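PDB 5D2E: MlnE, which acts through this N-terminal B-type ketoreductase of the macrolactin assembly line, which binds NADP and probably reduces beta-keto groups of the growing polyketide. Local coordinates for residues F53-C64 with L77-T88. Sequence-based numbering, arbitrary orientation.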
ATOM      1  N   PHE A  53      13.508  -8.906  27.930  1.00 39.27           N
ATOM      2  CA  PHE A  53      13.540 -10.205  27.253  1.00 36.19           C
ATOM      3  C   PHE A  53      12.212 -10.560  26.594  1.00 38.41           C
ATOM      4  O   PHE A  53      11.159 -10.138  27.043  1.00 38.59           O
ATOM      5  CB  PHE A  53      13.897 -11.361  28.229  1.00 38.20           C
ATOM      6  CG  PHE A  53      15.260 -11.261  28.896  1.00 36.60           C
ATOM      7  CD1 PHE A  53      16.272 -10.422  28.429  1.00 37.92           C
ATOM      8  CD2 PHE A  53      15.505 -12.036  30.006  1.00 38.38           C
ATOM      9  CE1 PHE A  53      17.503 -10.366  29.040  1.00 38.09           C
ATOM     10  CE2 PHE A  53      16.725 -11.956  30.648  1.00 37.91           C
ATOM     11  CZ  PHE A  53      17.721 -11.155  30.168  1.00 37.74           C
ATOM     12  N   PRO A  54      12.257 -11.443  25.578  1.00 37.76           N
ATOM     13  CA  PRO A  54      11.041 -12.067  25.068  1.00 39.72           C
ATOM     14  C   PRO A  54      10.279 -12.775  26.198  1.00 41.82           C
ATOM     15  O   PRO A  54      10.894 -13.148  27.209  1.00 41.39           O
ATOM     16  CB  PRO A  54      11.573 -13.070  24.047  1.00 36.92           C
ATOM     17  CG  PRO A  54      12.976 -12.684  23.738  1.00 37.04           C
ATOM     18  CD  PRO A  54      13.487 -11.960  24.939  1.00 36.24           C
ATOM     19  N   HIS A  55       8.985 -12.997  26.015  1.00 49.31           N
ATOM     20  CA  HIS A  55       8.141 -13.655  27.056  1.00 57.11           C
ATOM     21  C   HIS A  55       8.313 -15.173  27.189  1.00 58.72           C
ATOM     22  O   HIS A  55       7.909 -15.726  28.194  1.00 62.07           O
ATOM     23  CB  HIS A  55       6.634 -13.348  26.853  1.00 68.78           C
ATOM     24  CG  HIS A  55       6.127 -12.219  27.707  1.00 84.36           C
ATOM     25  ND1 HIS A  55       5.254 -11.259  27.236  1.00 94.05           N
ATOM     26  CD2 HIS A  55       6.384 -11.889  28.997  1.00 89.88           C
ATOM     27  CE1 HIS A  55       4.998 -10.386  28.195  1.00 92.75           C
ATOM     28  NE2 HIS A  55       5.673 -10.746  29.274  1.00 95.50           N
ATOM     29  N   THR A  56       8.864 -15.845  26.172  1.00 53.18           N
ATOM     30  CA  THR A  56       9.240 -17.267  26.259  1.00 49.35           C
ATOM     31  C   THR A  56      10.730 -17.349  26.114  1.00 46.58           C
ATOM     32  O   THR A  56      11.362 -16.404  25.636  1.00 48.63           O
ATOM     33  CB  THR A  56       8.623 -18.085  25.132  1.00 51.84           C
ATOM     34  OG1 THR A  56       9.170 -17.637  23.877  1.00 50.65           O
ATOM     35  CG2 THR A  56       7.123 -17.901  25.132  1.00 49.84           C
ATOM     36  N   LYS A  57      11.303 -18.459  26.538  1.00 39.53           N
ATOM     37  CA  LYS A  57      12.719 -18.602  26.488  1.00 37.60           C
ATOM     38  C   LYS A  57      13.086 -19.475  25.289  1.00 38.26           C
ATOM     39  O   LYS A  57      13.320 -20.668  25.423  1.00 40.77           O
ATOM     40  CB  LYS A  57      13.209 -19.162  27.814  1.00 45.06           C
ATOM     41  CG  LYS A  57      14.713 -19.379  27.877  1.00 51.87           C
ATOM     42  CD  LYS A  57      15.204 -19.515  29.324  1.00 61.85           C
ATOM     43  CE  LYS A  57      14.506 -20.640  30.077  1.00 60.17           C
ATOM     44  NZ  LYS A  57      14.994 -20.737  31.473  1.00 63.60           N
ATOM     45  N   GLU A  58      13.107 -18.870  24.103  1.00 34.96           N
ATOM     46  CA  GLU A  58      13.308 -19.555  22.866  1.00 34.80           C
ATOM     47  C   GLU A  58      14.245 -18.733  21.988  1.00 30.51           C
ATOM     48  O   GLU A  58      14.412 -17.563  22.237  1.00 33.10           O
ATOM     49  CB  GLU A  58      11.953 -19.716  22.184  1.00 36.19           C
ATOM     50  CG  GLU A  58      11.107 -20.820  22.797  1.00 38.03           C
ATOM     51  CD  GLU A  58       9.800 -20.873  22.085  1.00 44.44           C
ATOM     52  OE1 GLU A  58       9.701 -21.564  21.064  1.00 47.59           O
ATOM     53  OE2 GLU A  58       8.903 -20.107  22.464  1.00 52.85           O
ATOM     54  N   PRO A  59      14.869 -19.360  20.970  1.00 30.85           N
ATOM     55  CA  PRO A  59      15.866 -18.698  20.141  1.00 30.00           C
ATOM     56  C   PRO A  59      15.268 -17.476  19.399  1.00 26.46           C
ATOM     57  O   PRO A  59      14.087 -17.430  19.073  1.00 27.49           O
ATOM     58  CB  PRO A  59      16.323 -19.787  19.193  1.00 28.73           C
ATOM     59  CG  PRO A  59      16.001 -21.093  19.912  1.00 32.18           C
ATOM     60  CD  PRO A  59      14.719 -20.780  20.616  1.00 32.73           C
ATOM     61  N   ILE A  60      16.089 -16.468  19.302  1.00 25.85           N
ATOM     62  CA  ILE A  60      15.824 -15.230  18.592  1.00 26.45           C
ATOM     63  C   ILE A  60      16.667 -15.213  17.295  1.00 28.43           C
ATOM     64  O   ILE A  60      17.887 -15.542  17.327  1.00 32.49           O
ATOM     65  CB  ILE A  60      16.264 -14.067  19.462  1.00 28.04           C
ATOM     66  CG1 ILE A  60      15.471 -14.060  20.748  1.00 30.25           C
ATOM     67  CG2 ILE A  60      16.179 -12.736  18.684  1.00 31.03           C
ATOM     68  CD1 ILE A  60      16.122 -13.157  21.803  1.00 29.89           C
ATOM     69  N   LEU A  61      16.060 -14.847  16.173  1.00 26.20           N
ATOM     70  CA  LEU A  61      16.724 -14.802  14.886  1.00 25.99           C
ATOM     71  C   LEU A  61      16.630 -13.360  14.395  1.00 26.93           C
ATOM     72  O   LEU A  61      15.542 -12.829  14.277  1.00 26.12           O
ATOM     73  CB  LEU A  61      16.021 -15.749  13.913  1.00 27.70           C
ATOM     74  CG  LEU A  61      16.488 -15.684  12.483  1.00 27.42           C
ATOM     75  CD1 LEU A  61      17.955 -16.055  12.351  1.00 31.21           C
ATOM     76  CD2 LEU A  61      15.639 -16.664  11.662  1.00 32.22           C
ATOM     77  N   PHE A  62      17.770 -12.744  14.086  1.00 26.30           N
ATOM     78  CA  PHE A  62      17.863 -11.339  13.764  1.00 26.15           C
ATOM     79  C   PHE A  62      18.541 -11.208  12.466  1.00 28.17           C
ATOM     80  O   PHE A  62      19.690 -11.663  12.325  1.00 28.05           O
ATOM     81  CB  PHE A  62      18.743 -10.681  14.884  1.00 27.09           C
ATOM     82  CG  PHE A  62      18.631  -9.170  15.005  1.00 26.45           C
ATOM     83  CD1 PHE A  62      19.058  -8.346  13.992  1.00 27.77           C
ATOM     84  CD2 PHE A  62      18.100  -8.593  16.135  1.00 26.20           C
ATOM     85  CE1 PHE A  62      18.971  -6.969  14.071  1.00 28.73           C
ATOM     86  CE2 PHE A  62      17.998  -7.179  16.242  1.00 26.40           C
ATOM     87  CZ  PHE A  62      18.434  -6.386  15.192  1.00 26.09           C
ATOM     88  N   PHE A  63      17.887 -10.533  11.510  1.00 24.21           N
ATOM     89  CA  PHE A  63      18.412 -10.271  10.193  1.00 24.77           C
ATOM     90  C   PHE A  63      18.784  -8.793  10.157  1.00 27.34           C
ATOM     91  O   PHE A  63      17.946  -7.937  10.489  1.00 27.84           O
ATOM     92  CB  PHE A  63      17.338 -10.507   9.121  1.00 26.93           C
ATOM     93  CG  PHE A  63      16.899 -11.951   8.937  1.00 26.31           C
ATOM     94  CD1 PHE A  63      17.681 -12.841   8.263  1.00 29.35           C
ATOM     95  CD2 PHE A  63      15.672 -12.390   9.418  1.00 27.34           C
ATOM     96  CE1 PHE A  63      17.288 -14.133   8.069  1.00 29.83           C
ATOM     97  CE2 PHE A  63      15.261 -13.711   9.254  1.00 28.17           C
ATOM     98  CZ  PHE A  63      16.082 -14.578   8.542  1.00 29.69           C
ATOM     99  N   CYS A  64      20.003  -8.481   9.703  1.00 25.83           N
ATOM    100  CA  CYS A  64      20.492  -7.093   9.674  1.00 25.45           C
ATOM    101  C   CYS A  64      21.428  -7.012   8.517  1.00 29.26           C
ATOM    102  O   CYS A  64      22.064  -7.991   8.158  1.00 27.64           O
ATOM    103  CB  CYS A  64      21.208  -6.740  11.007  1.00 30.44           C
ATOM    104  SG  CYS A  64      21.519  -4.933  11.222  1.00 31.27           S
ATOM    105  N   LEU A  77      20.552  -8.703  25.831  1.00 29.56           N
ATOM    106  CA  LEU A  77      20.112 -10.066  26.140  1.00 28.59           C
ATOM    107  C   LEU A  77      21.016 -10.752  27.169  1.00 34.19           C
ATOM    108  O   LEU A  77      20.884 -11.987  27.389  1.00 35.10           O
ATOM    109  CB  LEU A  77      20.111 -10.884  24.845  1.00 28.79           C
ATOM    110  CG  LEU A  77      19.085 -10.430  23.826  1.00 29.17           C
ATOM    111  CD1 LEU A  77      19.373 -11.100  22.502  1.00 31.68           C
ATOM    112  CD2 LEU A  77      17.695 -10.720  24.344  1.00 30.19           C
ATOM    113  N   GLU A  78      21.910  -9.975  27.797  1.00 32.92           N
ATOM    114  CA  GLU A  78      22.762 -10.547  28.862  1.00 35.11           C
ATOM    115  C   GLU A  78      21.873 -11.189  29.902  1.00 33.32           C
ATOM    116  O   GLU A  78      20.973 -10.591  30.406  1.00 36.74           O
ATOM    117  CB  GLU A  78      23.676  -9.501  29.477  1.00 38.97           C
ATOM    118  CG  GLU A  78      24.943  -9.331  28.641  1.00 42.75           C
ATOM    119  CD  GLU A  78      25.850  -8.184  29.102  1.00 51.42           C
ATOM    120  OE1 GLU A  78      25.687  -7.749  30.246  1.00 57.94           O
ATOM    121  OE2 GLU A  78      26.718  -7.702  28.330  1.00 55.59           O
ATOM    122  N   GLY A  79      22.062 -12.474  30.154  1.00 34.97           N
ATOM    123  CA  GLY A  79      21.194 -13.163  31.137  1.00 34.03           C
ATOM    124  C   GLY A  79      20.100 -13.994  30.527  1.00 39.55           C
ATOM    125  O   GLY A  79      19.402 -14.708  31.232  1.00 38.50           O
ATOM    126  N   TYR A  80      19.888 -13.863  29.204  1.00 41.10           N
ATOM    127  CA  TYR A  80      18.756 -14.535  28.539  1.00 37.78           C
ATOM    128  C   TYR A  80      19.359 -15.846  28.025  1.00 36.99           C
ATOM    129  O   TYR A  80      20.376 -15.835  27.344  1.00 37.54           O
ATOM    130  CB  TYR A  80      18.225 -13.691  27.417  1.00 35.13           C
ATOM    131  CG  TYR A  80      17.145 -14.333  26.615  1.00 33.77           C
ATOM    132  CD1 TYR A  80      15.868 -14.486  27.141  1.00 32.40           C
ATOM    133  CD2 TYR A  80      17.394 -14.755  25.337  1.00 32.93           C
ATOM    134  CE1 TYR A  80      14.869 -15.047  26.413  1.00 33.65           C
ATOM    135  CE2 TYR A  80      16.401 -15.338  24.563  1.00 29.98           C
ATOM    136  CZ  TYR A  80      15.129 -15.477  25.125  1.00 32.17           C
ATOM    137  OH  TYR A  80      14.097 -16.017  24.390  1.00 34.58           O
ATOM    138  N   GLU A  81      18.768 -16.954  28.426  1.00 34.43           N
ATOM    139  CA  GLU A  81      19.393 -18.280  28.211  1.00 39.68           C
ATOM    140  C   GLU A  81      18.695 -19.064  27.121  1.00 39.89           C
ATOM    141  O   GLU A  81      17.987 -20.069  27.367  1.00 38.47           O
ATOM    142  CB  GLU A  81      19.414 -19.068  29.507  1.00 44.89           C
ATOM    143  CG  GLU A  81      20.451 -18.425  30.426  1.00 46.50           C
ATOM    144  CD  GLU A  81      20.559 -19.096  31.776  1.00 52.07           C
ATOM    145  OE1 GLU A  81      19.544 -19.625  32.290  1.00 46.11           O
ATOM    146  OE2 GLU A  81      21.675 -19.046  32.297  1.00 48.58           O
ATOM    147  N   ALA A  82      18.814 -18.508  25.926  1.00 34.33           N
ATOM    148  CA  ALA A  82      18.429 -19.188  24.686  1.00 34.80           C
ATOM    149  C   ALA A  82      19.281 -18.578  23.591  1.00 33.68           C
ATOM    150  O   ALA A  82      19.727 -17.423  23.706  1.00 33.31           O
ATOM    151  CB  ALA A  82      16.957 -18.959  24.381  1.00 35.12           C
ATOM    152  N   PRO A  83      19.480 -19.293  22.505  1.00 31.21           N
ATOM    153  CA  PRO A  83      20.395 -18.753  21.500  1.00 30.26           C
ATOM    154  C   PRO A  83      19.946 -17.442  20.846  1.00 33.11           C
ATOM    155  O   PRO A  83      18.760 -17.257  20.610  1.00 30.14           O
ATOM    156  CB  PRO A  83      20.445 -19.823  20.438  1.00 31.81           C
ATOM    157  CG  PRO A  83      19.911 -21.070  21.068  1.00 35.63           C
ATOM    158  CD  PRO A  83      19.123 -20.707  22.270  1.00 32.48           C
ATOM    159  N   PHE A  84      20.923 -16.615  20.476  1.00 31.98           N
ATOM    160  CA  PHE A  84      20.697 -15.453  19.622  1.00 30.34           C
ATOM    161  C   PHE A  84      21.402 -15.669  18.304  1.00 30.01           C
ATOM    162  O   PHE A  84      22.623 -15.897  18.243  1.00 29.20           O
ATOM    163  CB  PHE A  84      21.168 -14.209  20.366  1.00 28.32           C
ATOM    164  CG  PHE A  84      21.057 -12.938  19.590  1.00 29.30           C
ATOM    165  CD1 PHE A  84      19.823 -12.368  19.339  1.00 30.58           C
ATOM    166  CD2 PHE A  84      22.191 -12.309  19.097  1.00 30.48           C
ATOM    167  CE1 PHE A  84      19.735 -11.193  18.634  1.00 30.61           C
ATOM    168  CE2 PHE A  84      22.094 -11.109  18.427  1.00 31.54           C
ATOM    169  CZ  PHE A  84      20.872 -10.560  18.188  1.00 28.10           C
ATOM    170  N   ILE A  85      20.625 -15.728  17.217  1.00 26.73           N
ATOM    171  CA  ILE A  85      21.181 -15.973  15.894  1.00 25.38           C
ATOM    172  C   ILE A  85      21.205 -14.660  15.111  1.00 27.43           C
ATOM    173  O   ILE A  85      20.158 -13.988  14.962  1.00 27.89           O
ATOM    174  CB  ILE A  85      20.317 -17.007  15.144  1.00 27.42           C
ATOM    175  CG1 ILE A  85      20.098 -18.266  16.022  1.00 27.59           C
ATOM    176  CG2 ILE A  85      20.938 -17.327  13.804  1.00 26.29           C
ATOM    177  CD1 ILE A  85      21.363 -19.049  16.424  1.00 25.89           C
ATOM    178  N   TYR A  86      22.344 -14.289  14.593  1.00 24.63           N
ATOM    179  CA  TYR A  86      22.502 -12.973  13.935  1.00 23.58           C
ATOM    180  C   TYR A  86      23.028 -13.138  12.553  1.00 25.66           C
ATOM    181  O   TYR A  86      24.117 -13.670  12.299  1.00 26.38           O
ATOM    182  CB  TYR A  86      23.376 -12.062  14.771  1.00 26.27           C
ATOM    183  CG  TYR A  86      23.422 -10.632  14.370  1.00 26.33           C
ATOM    184  CD1 TYR A  86      24.330 -10.192  13.443  1.00 27.36           C
ATOM    185  CD2 TYR A  86      22.615  -9.680  14.980  1.00 27.91           C
ATOM    186  CE1 TYR A  86      24.389  -8.840  13.103  1.00 30.06           C
ATOM    187  CE2 TYR A  86      22.693  -8.336  14.663  1.00 26.63           C
ATOM    188  CZ  TYR A  86      23.548  -7.921  13.699  1.00 28.54           C
ATOM    189  OH  TYR A  86      23.691  -6.575  13.351  1.00 27.89           O
ATOM    190  N   VAL A  87      22.205 -12.758  11.596  1.00 24.94           N
ATOM    191  CA  VAL A  87      22.480 -12.972  10.202  1.00 24.29           C
ATOM    192  C   VAL A  87      22.672 -11.667   9.462  1.00 27.72           C
ATOM    193  O   VAL A  87      21.800 -10.794   9.477  1.00 28.75           O
ATOM    194  CB  VAL A  87      21.302 -13.717   9.544  1.00 27.45           C
ATOM    195  CG1 VAL A  87      21.661 -14.143   8.105  1.00 30.31           C
ATOM    196  CG2 VAL A  87      20.855 -14.886  10.410  1.00 26.97           C
ATOM    197  N   THR A  88      23.774 -11.575   8.747  1.00 28.44           N
ATOM    198  CA  THR A  88      24.086 -10.417   7.967  1.00 27.83           C
ATOM    199  C   THR A  88      24.219 -10.713   6.513  1.00 28.67           C
ATOM    200  O   THR A  88      24.228 -11.841   6.062  1.00 29.11           O
ATOM    201  CB  THR A  88      25.421  -9.761   8.454  1.00 32.20           C
ATOM    202  OG1 THR A  88      26.487 -10.677   8.255  1.00 32.58           O
ATOM    203  CG2 THR A  88      25.373  -9.407   9.849  1.00 33.52           C
TER
HETATM  204  O   HOH W   1      17.112 -18.372  32.287  1.00 55.96           O
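Tyr80 reaches from the turn after helix 70-76 into the bend of 53-59. Its CB sits over the centre of the Phe53 ring, 3.7 Å from the centroid, in a CH-pi contact, while the far edge of that phenyl meets Glu78 O. CG, anti to the backbone N (chi1 176°), carries the phenol past Phe53, and the two ring planes are inclined at 57°. Farther out, CD1 still touches Phe53 CG, CE1 meets Pro54 CD, which lies over one face towards the rim, and Tyr80 CE2 packs 3.5 Å from Ile60 CD1. At the tip, Tyr80 OH lies 2.7 Å from Glu58 O and 3.0 Å from Thr56 O, two carbonyls competing for one proton at the ring edge. Ile60 CD1 also meets Leu77 tip to tip, with Trp233 of helix 222-233 against both residues. Strands 60-64 and 84-88 then run parallel as neighbours in a Rossmann-like beta-alpha-beta unit linked by helix 70-76, within the non-catalytic structural half expected of such ketoreductases and away from the NADP site. Five backbone hydrogen bonds zip the two segments together, from Ile60 N to Pro83 O through Cys64 N to Val87 O. On the Ile60 face, Phe62, Phe84 and Tyr86 cluster; Phe62 and Tyr86 lie nearly parallel but slid apart, and Tyr86 OH is hydrogen-bonded to Asp66 O and Met69 N. On the opposite face, Leu61 CD1 lies 3.6 Å from Ile85 CG2.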